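Orphan protein TM0875 (Thermotoga maritima, PDB 1O22) is of unknown function, an orphan protein of the DUF3855 family with a fold described as new. Local coordinates at residues Leu19-Tyr24 with Gly57-Lys62; Lys78-Lys83 with Phe101-Asp106; Tyr107-Gly112 with Met145-Glu150. All blocks are in the same frame, centred on the assembly; numbering follows the deposited sequence.

Contact 1 of 3, residues Leu19-Tyr24 with Gly57-Lys62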
loop_
_atom_site.group_PDB
_atom_site.type_symbol
_atom_site.label_atom_id
_atom_site.label_comp_id
_atom_site.label_asym_id
_atom_site.label_seq_id
_atom_site.Cartn_x
_atom_site.Cartn_y
_atom_site.Cartn_z
ATOM N N LEU A 19 5.195 12.107 4.967
ATOM C CA LEU A 19 5.699 12.061 6.334
ATOM C C LEU A 19 5.687 10.661 6.873
ATOM O O LEU A 19 4.724 9.946 6.704
ATOM C CB LEU A 19 4.841 12.925 7.246
ATOM C CG LEU A 19 4.705 14.382 6.827
ATOM C CD1 LEU A 19 3.688 15.069 7.713
ATOM C CD2 LEU A 19 6.076 15.123 6.885
ATOM N N GLU A 20 6.767 10.307 7.569
ATOM C CA GLU A 20 6.869 9.073 8.312
ATOM C C GLU A 20 6.633 9.403 9.785
ATOM O O GLU A 20 7.381 10.199 10.366
ATOM C CB GLU A 20 8.256 8.450 8.128
ATOM C CG GLU A 20 8.515 7.246 9.021
ATOM C CD GLU A 20 9.928 6.675 8.844
ATOM O OE1 GLU A 20 10.834 7.132 9.561
ATOM O OE2 GLU A 20 10.136 5.780 7.991
ATOM N N ILE A 21 5.617 8.770 10.375
ATOM C CA ILE A 21 5.255 8.980 11.771
ATOM C C ILE A 21 5.491 7.687 12.573
ATOM O O ILE A 21 4.961 6.614 12.238
ATOM C CB ILE A 21 3.794 9.453 11.919
ATOM C CG1 ILE A 21 3.580 10.724 11.125
ATOM C CG2 ILE A 21 3.436 9.623 13.386
ATOM C CD1 ILE A 21 2.213 11.173 11.063
ATOM N N LEU A 22 6.296 7.801 13.626
ATOM C CA LEU A 22 6.574 6.670 14.517
ATOM C C LEU A 22 5.875 6.982 15.818
ATOM O O LEU A 22 6.080 8.055 16.365
ATOM C CB LEU A 22 8.085 6.534 14.748
ATOM C CG LEU A 22 8.960 6.456 13.500
ATOM C CD1 LEU A 22 10.457 6.535 13.890
ATOM C CD2 LEU A 22 8.688 5.183 12.738
ATOM N N TYR A 23 5.029 6.082 16.301
ATOM C CA TYR A 23 4.310 6.326 17.541
ATOM C C TYR A 23 4.747 5.302 18.575
ATOM O O TYR A 23 5.200 4.218 18.218
ATOM C CB TYR A 23 2.774 6.317 17.344
ATOM C CG TYR A 23 2.180 4.978 16.967
ATOM C CD1 TYR A 23 1.814 4.055 17.938
ATOM C CD2 TYR A 23 1.982 4.647 15.629
ATOM C CE1 TYR A 23 1.320 2.852 17.598
ATOM C CE2 TYR A 23 1.475 3.442 15.284
ATOM C CZ TYR A 23 1.117 2.554 16.257
ATOM O OH TYR A 23 0.617 1.322 15.868
ATOM N N TYR A 24 4.621 5.671 19.856
ATOM C CA TYR A 24 5.106 4.848 20.962
ATOM C C TYR A 24 4.187 4.986 22.141
ATOM O O TYR A 24 3.869 6.115 22.539
ATOM C CB TYR A 24 6.513 5.320 21.434
ATOM C CG TYR A 24 7.542 5.466 20.343
ATOM C CD1 TYR A 24 8.291 4.378 19.921
ATOM C CD2 TYR A 24 7.757 6.687 19.722
ATOM C CE1 TYR A 24 9.243 4.496 18.912
ATOM C CE2 TYR A 24 8.721 6.824 18.717
ATOM C CZ TYR A 24 9.456 5.716 18.316
ATOM O OH TYR A 24 10.411 5.811 17.322
ATOM N N GLY A 57 4.500 1.636 16.455
ATOM C CA GLY A 57 4.260 1.471 15.048
ATOM C C GLY A 57 4.822 2.566 14.187
ATOM O O GLY A 57 5.320 3.574 14.660
ATOM N N ARG A 58 4.700 2.348 12.888
ATOM C CA ARG A 58 5.113 3.313 11.867
ATOM C C ARG A 58 4.005 3.483 10.831
ATOM O O ARG A 58 3.458 2.494 10.312
ATOM C CB ARG A 58 6.360 2.824 11.162
ATOM C CG ARG A 58 6.897 3.768 10.091
ATOM C CD ARG A 58 8.266 3.336 9.575
ATOM N NE ARG A 58 8.161 2.111 8.817
ATOM C CZ ARG A 58 9.145 1.575 8.101
ATOM N NH1 ARG A 58 10.334 2.167 8.012
ATOM N NH2 ARG A 58 8.929 0.437 7.447
ATOM N N ILE A 59 3.632 4.739 10.592
ATOM C CA ILE A 59 2.666 5.067 9.571
ATOM C C ILE A 59 3.183 6.178 8.648
ATOM O O ILE A 59 4.117 6.900 8.978
ATOM C CB ILE A 59 1.289 5.411 10.210
ATOM C CG1 ILE A 59 1.358 6.618 11.092
ATOM C CG2 ILE A 59 0.781 4.241 11.039
ATOM C CD1 ILE A 59 0.030 7.048 11.589
ATOM N N PHE A 60 2.605 6.249 7.453
ATOM C CA PHE A 60 2.987 7.220 6.439
ATOM C C PHE A 60 1.757 8.106 6.143
ATOM O O PHE A 60 0.643 7.612 6.050
ATOM C CB PHE A 60 3.489 6.515 5.193
ATOM C CG PHE A 60 4.678 5.617 5.459
ATOM C CD1 PHE A 60 5.962 6.151 5.549
ATOM C CD2 PHE A 60 4.497 4.275 5.697
ATOM C CE1 PHE A 60 7.035 5.346 5.817
ATOM C CE2 PHE A 60 5.585 3.442 5.950
ATOM C CZ PHE A 60 6.845 3.983 6.019
ATOM N N LEU A 61 1.975 9.407 6.078
ATOM C CA LEU A 61 0.906 10.368 5.871
ATOM C C LEU A 61 1.242 11.330 4.714
ATOM O O LEU A 61 2.355 11.874 4.628
ATOM C CB LEU A 61 0.692 11.138 7.157
ATOM C CG LEU A 61 -0.279 12.317 7.199
ATOM C CD1 LEU A 61 -1.702 11.780 7.038
ATOM C CD2 LEU A 61 -0.148 13.071 8.520
ATOM N N LYS A 62 0.299 11.505 3.810
ATOM C CA LYS A 62 0.417 12.566 2.822
ATOM C C LYS A 62 -0.736 13.547 3.023
ATOM O O LYS A 62 -1.903 13.156 3.156
ATOM C CB LYS A 62 0.442 11.967 1.427
ATOM C CG LYS A 62 0.276 12.954 0.253
ATOM C CD LYS A 62 1.544 13.698 -0.166
ATOM C CE LYS A 62 1.248 14.704 -1.304
#

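Contact 2 of 3, residues Lys78-Lys83 with Phe101-Asp106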
loop_
_atom_site.group_PDB
_atom_site.type_symbol
_atom_site.label_atom_id
_atom_site.label_comp_id
_atom_site.label_asym_id
_atom_site.label_seq_id
_atom_site.Cartn_x
_atom_site.Cartn_y
_atom_site.Cartn_z
ATOM N N LYS A 78 -9.945 3.653 -8.092
ATOM C CA LYS A 78 -8.857 3.112 -8.932
ATOM C C LYS A 78 -9.443 2.653 -10.247
ATOM O O LYS A 78 -10.292 1.773 -10.289
ATOM C CB LYS A 78 -8.126 1.973 -8.241
ATOM C CG LYS A 78 -7.354 2.455 -6.995
ATOM C CD LYS A 78 -6.720 1.299 -6.225
ATOM C CE LYS A 78 -6.665 1.611 -4.732
ATOM N NZ LYS A 78 -6.012 0.521 -3.967
ATOM N N ALA A 79 -9.048 3.330 -11.301
ATOM C CA ALA A 79 -9.483 3.031 -12.659
ATOM C C ALA A 79 -8.285 2.564 -13.499
ATOM O O ALA A 79 -7.163 2.992 -13.291
ATOM C CB ALA A 79 -10.083 4.278 -13.269
ATOM N N LEU A 80 -8.516 1.751 -14.501
ATOM C CA LEU A 80 -7.429 1.359 -15.402
ATOM C C LEU A 80 -7.834 1.760 -16.816
ATOM O O LEU A 80 -8.984 1.624 -17.212
ATOM C CB LEU A 80 -7.207 -0.163 -15.321
ATOM C CG LEU A 80 -7.031 -0.802 -13.947
ATOM C CD1 LEU A 80 -7.354 -2.261 -13.957
ATOM C CD2 LEU A 80 -5.583 -0.597 -13.498
ATOM N N THR A 81 -6.875 2.233 -17.581
ATOM C CA THR A 81 -7.062 2.499 -18.987
ATOM C C THR A 81 -6.138 1.661 -19.878
ATOM O O THR A 81 -4.990 1.478 -19.533
ATOM C CB THR A 81 -6.858 4.028 -19.194
ATOM O OG1 THR A 81 -6.917 4.310 -20.580
ATOM C CG2 THR A 81 -5.498 4.471 -18.726
ATOM N N PRO A 82 -6.631 1.167 -21.022
ATOM C CA PRO A 82 -5.806 0.487 -22.019
ATOM C C PRO A 82 -5.070 1.409 -22.954
ATOM O O PRO A 82 -4.329 0.897 -23.779
ATOM C CB PRO A 82 -6.836 -0.307 -22.836
ATOM C CG PRO A 82 -8.103 0.451 -22.692
ATOM C CD PRO A 82 -8.050 1.161 -21.419
ATOM N N LYS A 83 -5.309 2.724 -22.852
ATOM C CA LYS A 83 -4.616 3.698 -23.667
ATOM C C LYS A 83 -3.111 3.591 -23.447
ATOM O O LYS A 83 -2.662 3.465 -22.325
ATOM C CB LYS A 83 -5.109 5.095 -23.312
ATOM C CG LYS A 83 -6.383 5.515 -24.023
ATOM C CD LYS A 83 -6.344 7.024 -24.417
ATOM C CE LYS A 83 -5.239 7.371 -25.429
ATOM N NZ LYS A 83 -4.711 8.767 -25.277
ATOM N N PHE A 101 -11.826 1.165 -16.787
ATOM C CA PHE A 101 -12.229 0.068 -15.939
ATOM C C PHE A 101 -12.093 0.439 -14.458
ATOM O O PHE A 101 -10.999 0.700 -13.975
ATOM C CB PHE A 101 -11.398 -1.158 -16.267
ATOM C CG PHE A 101 -11.812 -2.388 -15.535
ATOM C CD1 PHE A 101 -12.801 -3.185 -16.035
ATOM C CD2 PHE A 101 -11.181 -2.758 -14.359
ATOM C CE1 PHE A 101 -13.181 -4.348 -15.388
ATOM C CE2 PHE A 101 -11.544 -3.920 -13.697
ATOM C CZ PHE A 101 -12.550 -4.721 -14.216
ATOM N N VAL A 102 -13.214 0.440 -13.735
ATOM C CA VAL A 102 -13.197 0.673 -12.298
ATOM C C VAL A 102 -12.855 -0.557 -11.522
ATOM O O VAL A 102 -13.586 -1.518 -11.522
ATOM C CB VAL A 102 -14.525 1.195 -11.815
ATOM C CG1 VAL A 102 -14.480 1.446 -10.268
ATOM C CG2 VAL A 102 -14.894 2.430 -12.563
ATOM N N GLU A 103 -11.730 -0.536 -10.844
ATOM C CA GLU A 103 -11.242 -1.706 -10.146
ATOM C C GLU A 103 -11.549 -1.672 -8.636
ATOM O O GLU A 103 -11.836 -2.702 -8.023
ATOM C CB GLU A 103 -9.741 -1.788 -10.365
ATOM C CG GLU A 103 -9.143 -3.078 -9.869
ATOM C CD GLU A 103 -7.651 -3.030 -9.924
ATOM O OE1 GLU A 103 -7.081 -2.005 -9.491
ATOM O OE2 GLU A 103 -7.064 -4.005 -10.412
ATOM N N GLU A 104 -11.458 -0.490 -8.045
ATOM C CA GLU A 104 -11.666 -0.303 -6.603
ATOM C C GLU A 104 -12.332 1.062 -6.345
ATOM O O GLU A 104 -12.067 2.049 -7.045
ATOM C CB GLU A 104 -10.325 -0.397 -5.821
ATOM C CG GLU A 104 -9.508 -1.671 -6.084
ATOM C CD GLU A 104 -8.306 -1.857 -5.147
ATOM O OE1 GLU A 104 -8.233 -1.168 -4.099
ATOM O OE2 GLU A 104 -7.432 -2.716 -5.453
ATOM N N ILE A 105 -13.200 1.103 -5.337
ATOM C CA ILE A 105 -13.794 2.346 -4.823
ATOM C C ILE A 105 -13.592 2.331 -3.309
ATOM O O ILE A 105 -13.843 1.320 -2.668
ATOM C CB ILE A 105 -15.280 2.375 -5.172
ATOM C CG1 ILE A 105 -15.510 2.173 -6.672
ATOM C CG2 ILE A 105 -15.979 3.669 -4.704
ATOM C CD1 ILE A 105 -16.910 1.600 -6.948
ATOM N N ASP A 106 -13.126 3.430 -2.745
ATOM C CA ASP A 106 -12.940 3.564 -1.305
ATOM C C ASP A 106 -13.635 4.805 -0.849
ATOM O O ASP A 106 -13.437 5.862 -1.441
ATOM C CB ASP A 106 -11.462 3.694 -0.971
ATOM C CG ASP A 106 -10.783 2.349 -0.931
ATOM O OD1 ASP A 106 -10.938 1.658 0.098
ATOM O OD2 ASP A 106 -10.114 1.892 -1.884
#

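Contact 3 of 3, residues Tyr107-Gly112 with Met145-Glu150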
loop_
_atom_site.group_PDB
_atom_site.type_symbol
_atom_site.label_atom_id
_atom_site.label_comp_id
_atom_site.label_asym_id
_atom_site.label_seq_id
_atom_site.Cartn_x
_atom_site.Cartn_y
_atom_site.Cartn_z
ATOM N N TYR A 107 -14.434 4.679 0.200
ATOM C CA TYR A 107 -15.146 5.816 0.795
ATOM C C TYR A 107 -14.179 6.470 1.771
ATOM O O TYR A 107 -13.463 5.782 2.453
ATOM C CB TYR A 107 -16.406 5.323 1.523
ATOM C CG TYR A 107 -17.322 6.437 2.018
ATOM C CD1 TYR A 107 -17.691 7.487 1.187
ATOM C CD2 TYR A 107 -17.814 6.434 3.309
ATOM C CE1 TYR A 107 -18.530 8.507 1.635
ATOM C CE2 TYR A 107 -18.651 7.453 3.767
ATOM C CZ TYR A 107 -19.009 8.476 2.924
ATOM O OH TYR A 107 -19.836 9.488 3.367
ATOM N N LEU A 108 -14.056 7.787 1.761
ATOM C CA LEU A 108 -13.121 8.428 2.679
ATOM C C LEU A 108 -13.808 8.625 4.027
ATOM O O LEU A 108 -14.974 8.982 4.059
ATOM C CB LEU A 108 -12.652 9.780 2.114
ATOM C CG LEU A 108 -11.518 9.634 1.080
ATOM C CD1 LEU A 108 -11.995 9.147 -0.216
ATOM C CD2 LEU A 108 -10.814 10.972 0.938
ATOM N N ASP A 109 -13.099 8.433 5.133
ATOM C CA ASP A 109 -13.618 8.865 6.429
ATOM C C ASP A 109 -13.582 10.402 6.584
ATOM O O ASP A 109 -12.802 11.073 5.930
ATOM C CB ASP A 109 -12.778 8.290 7.563
ATOM C CG ASP A 109 -12.927 6.794 7.732
ATOM O OD1 ASP A 109 -13.930 6.198 7.270
ATOM O OD2 ASP A 109 -12.069 6.140 8.370
ATOM N N SER A 110 -14.421 10.921 7.475
ATOM C CA SER A 110 -14.519 12.336 7.805
ATOM C C SER A 110 -14.029 12.562 9.222
ATOM O O SER A 110 -14.421 11.827 10.105
ATOM C CB SER A 110 -15.965 12.789 7.763
ATOM O OG SER A 110 -16.479 12.696 6.460
ATOM N N TYR A 111 -13.148 13.535 9.440
ATOM C CA TYR A 111 -12.773 13.930 10.816
ATOM C C TYR A 111 -12.670 15.446 10.827
ATOM O O TYR A 111 -11.736 15.993 10.278
ATOM C CB TYR A 111 -11.460 13.268 11.262
ATOM C CG TYR A 111 -11.179 13.390 12.746
ATOM C CD1 TYR A 111 -11.910 12.648 13.667
ATOM C CD2 TYR A 111 -10.231 14.275 13.232
ATOM C CE1 TYR A 111 -11.688 12.777 15.027
ATOM C CE2 TYR A 111 -9.989 14.400 14.598
ATOM C CZ TYR A 111 -10.720 13.647 15.492
ATOM O OH TYR A 111 -10.502 13.760 16.865
ATOM N N GLY A 112 -13.674 16.112 11.387
ATOM C CA GLY A 112 -13.869 17.550 11.172
ATOM C C GLY A 112 -14.050 17.901 9.689
ATOM O O GLY A 112 -14.856 17.288 8.997
HETATM N N MSE A 145 -3.537 12.549 14.265
HETATM C CA MSE A 145 -3.143 11.553 15.256
HETATM C C MSE A 145 -4.244 11.265 16.279
HETATM O O MSE A 145 -4.404 10.104 16.704
HETATM C CB MSE A 145 -1.806 11.889 15.907
HETATM C CG MSE A 145 -0.620 11.745 14.955
HETATM SE SE MSE A 145 -0.488 10.000 14.001
HETATM C CE MSE A 145 0.188 8.861 15.629
ATOM N N LYS A 146 -5.074 12.267 16.564
ATOM C CA LYS A 146 -6.274 12.032 17.366
ATOM C C LYS A 146 -7.229 11.108 16.632
ATOM O O LYS A 146 -7.739 10.180 17.220
ATOM C CB LYS A 146 -7.020 13.317 17.666
ATOM C CG LYS A 146 -6.552 14.082 18.847
ATOM C CD LYS A 146 -7.366 15.375 18.991
ATOM C CE LYS A 146 -6.668 16.626 18.412
ATOM N NZ LYS A 146 -6.041 17.507 19.473
ATOM N N TYR A 147 -7.493 11.402 15.355
ATOM C CA TYR A 147 -8.260 10.521 14.496
ATOM C C TYR A 147 -7.695 9.099 14.477
ATOM O O TYR A 147 -8.454 8.120 14.626
ATOM C CB TYR A 147 -8.336 11.044 13.040
ATOM C CG TYR A 147 -8.767 9.978 12.070
ATOM C CD1 TYR A 147 -10.130 9.658 11.905
ATOM C CD2 TYR A 147 -7.835 9.257 11.340
ATOM C CE1 TYR A 147 -10.534 8.661 11.033
ATOM C CE2 TYR A 147 -8.227 8.251 10.484
ATOM C CZ TYR A 147 -9.575 7.970 10.309
ATOM O OH TYR A 147 -9.938 6.961 9.421
ATOM N N PHE A 148 -6.387 8.993 14.279
ATOM C CA PHE A 148 -5.712 7.709 14.161
ATOM C C PHE A 148 -5.863 6.847 15.438
ATOM O O PHE A 148 -6.316 5.717 15.393
ATOM C CB PHE A 148 -4.226 7.906 13.785
ATOM C CG PHE A 148 -3.419 6.614 13.806
ATOM C CD1 PHE A 148 -3.445 5.743 12.748
ATOM C CD2 PHE A 148 -2.687 6.263 14.943
ATOM C CE1 PHE A 148 -2.756 4.547 12.799
ATOM C CE2 PHE A 148 -1.967 5.085 14.996
ATOM C CZ PHE A 148 -2.016 4.210 13.938
ATOM N N PHE A 149 -5.513 7.405 16.580
ATOM C CA PHE A 149 -5.645 6.678 17.843
ATOM C C PHE A 149 -7.097 6.309 18.112
ATOM O O PHE A 149 -7.382 5.183 18.457
ATOM C CB PHE A 149 -5.031 7.471 19.019
ATOM C CG PHE A 149 -3.540 7.595 18.939
ATOM C CD1 PHE A 149 -2.759 6.490 18.690
ATOM C CD2 PHE A 149 -2.917 8.831 19.048
ATOM C CE1 PHE A 149 -1.394 6.602 18.597
ATOM C CE2 PHE A 149 -1.552 8.928 18.947
ATOM C CZ PHE A 149 -0.801 7.822 18.722
ATOM N N GLU A 150 -8.016 7.243 17.917
ATOM C CA GLU A 150 -9.426 6.943 18.145
ATOM C C GLU A 150 -9.950 5.835 17.206
ATOM O O GLU A 150 -10.723 4.968 17.635
ATOM C CB GLU A 150 -10.273 8.202 18.056
ATOM C CG GLU A 150 -10.004 9.172 19.203
ATOM C CD GLU A 150 -10.638 10.549 19.004
ATOM O OE1 GLU A 150 -11.353 10.745 17.995
ATOM O OE2 GLU A 150 -10.420 11.440 19.865
#

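Contact 1 of 3, residues Leu19-Tyr24 with Gly57-Lys62
Strands Leu19-Tyr24 and Gly57-Lys62 run antiparallel as neighbours in the sheet, joined by paired backbone hydrogen bonds at Leu19 with Leu61, Ile21 with Ile59 and Tyr23 with Gly57. The two bonds of the Ile21-Ile59 pair are the shortest; Ile21 N to Ile59 O, at 2.8 Å, is nearly straight, at 176°. Side chains of the hydrogen-bonded pairs lie on one face, where Ile21 CB packs on Ile59 CG1 at 3.8 Å and Ile21 CD1 reaches diagonally to Leu61 CD2 at 4.0 Å. At the Gly57 end, Tyr23 holds CG between its backbone N and carbonyl carbon (chi1 67°), a rotation that folds the ring back across the neighbouring strand. One ring face covers Gly57, whose CA sits 3.8 Å from the ring centroid of Tyr23 in a CH-pi contact; the glycine has no side chain to stand in its way. Tyr23 OH continues beyond the pair to a hydrogen bond with Ser53 O. An alanine in place of Tyr23 would probably uncover Gly57 and leave Ser53 O without this phenol partner. The other face carries Glu20, Leu22, Arg58 and Phe60. Leu22 CD2 lies alongside the Arg58 chain, 3.5 Å from CG, while Arg58 bends at chi3 and sets its guanidinium 3.6 Å from Glu20 OE2 through NH1, a long salt bridge. Phe60 CZ lies over one face of that guanidinium. Chemistry thus divides by face: hydrocarbon and the Tyr23 ring pack toward helix 137-152 and Phe161, whereas the partly exposed Glu20-Arg58 pair probably adds only a modest electrostatic tie.

Contact 2 of 3, residues Lys78-Lys83 with Phe101-Asp106
Lys78 and Leu80 make the backbone bonds that join strand 78-81 to the antiparallel strand Phe101-Asp106. Leu80 N donates to Phe101 O at 2.7 Å, and Phe101 N returns a bond to Leu80 O. At the other end Lys78 N reaches Glu104 O, while Lys78 O takes a strong bond from Glu103 N at 2.8 Å and a weak one from Glu104 N at 3.4 Å. The charged contact stands on the same side as Leu80 and Phe101. Lys78 NZ lies 2.8 Å from Glu104 OE1 in a salt bridge, approaching from above the carboxylate plane, 54° out of it. The lysine stem runs beside the glutamate on the way, with CD 3.6 Å from Glu104 OE1. The other carboxylate oxygen, Glu104 OE2, is in a salt bridge to Lys124 of the second subunit, so the glutamate probably shares its charge between two lysines. Apolar packing is slimmer: Leu80 and Phe101 point the same way side by side, CD1 of the leucine 3.9 Å from CD2 of the phenylalanine, whose ring also meets Trp94 of the second subunit edge-to-face. Both strands belong to a sheet that runs on across the subunit interface. Two residues, Glu103 and Glu104, stand opposite the one residue Lys78, which is the signature of a classic beta bulge.

Contact 3 of 3, residues Tyr107-Gly112 with Met145-Glu150
Tyr147 OH donates a hydrogen bond to Asp109 OD2 at 2.5 Å, the shortest polar link between Tyr107-Gly112 and Met145-Glu150. The bond belongs to helix-on-sheet packing at the surface, in which the end of strand 100-111 meets a helix lying against the sheet. Asp109 OD2 receives the hydroxyl on its anti lone pair, on the side away from OD1, and lies in the plane of the Tyr147 ring, at its edge. Carboxylate and ring planes are 60° apart, and the two side chains cross at about a right angle.

Tyr111 supplies the broad surface of the contact. With CG trans to the backbone N (chi1 -167°), its ring extends toward the helix and lies over the base of the Tyr147 side chain. Tyr147 CB comes to one face of this ring, 3.8 Å from the Tyr111 centroid, as a CH-pi contact. Further out, the two rings form an offset edge-to-face pair, the edge of Tyr147 turned to the face of Tyr111, with centroids 5.7 Å apart. The tyrosines point in opposite directions as they slide past each other, one toward the helix and the other toward the strand; each hydroxyl thereby arrives beside the opposing segment. Ile116, on the neighbouring strand 114-119, packs against both tyrosines, while Tyr147 itself is buried.

At the far end of Tyr111 the grip is lighter. Its OH makes a weak hydrogen bond to Glu150 OE1 at 3.3 Å, one helical turn on from Lys146, and the glutamate is exposed. Lys146 turns its amine away along a chain bent at chi3 and chi4, leaving CB as its nearest approach, 3.6 Å from Tyr111 OH.

Overall arrangement
Contact 1 is the buried one, between two inner strands of the sheet; contact 3 lies at the surface, and contact 2, partly buried, joins the edge strand 75-81 to its neighbour 100-111. Contacts 2 and 3 share strand 100-111, whose two halves turn first to strand 75-81 and the second subunit, then to helix 137-152. That helix also connects contacts 1 and 3: Met145 and Phe148 lie on the side that packs on Ile21, Tyr23 and Ile59, while Tyr147 meets strand 109-111. Accordingly contact 1 is chiefly hydrocarbon, contact 2 combines backbone pairing with a salt bridge whose glutamate also meets a lysine of the second subunit, and contact 3 relies on tyrosine rings and hydroxyls.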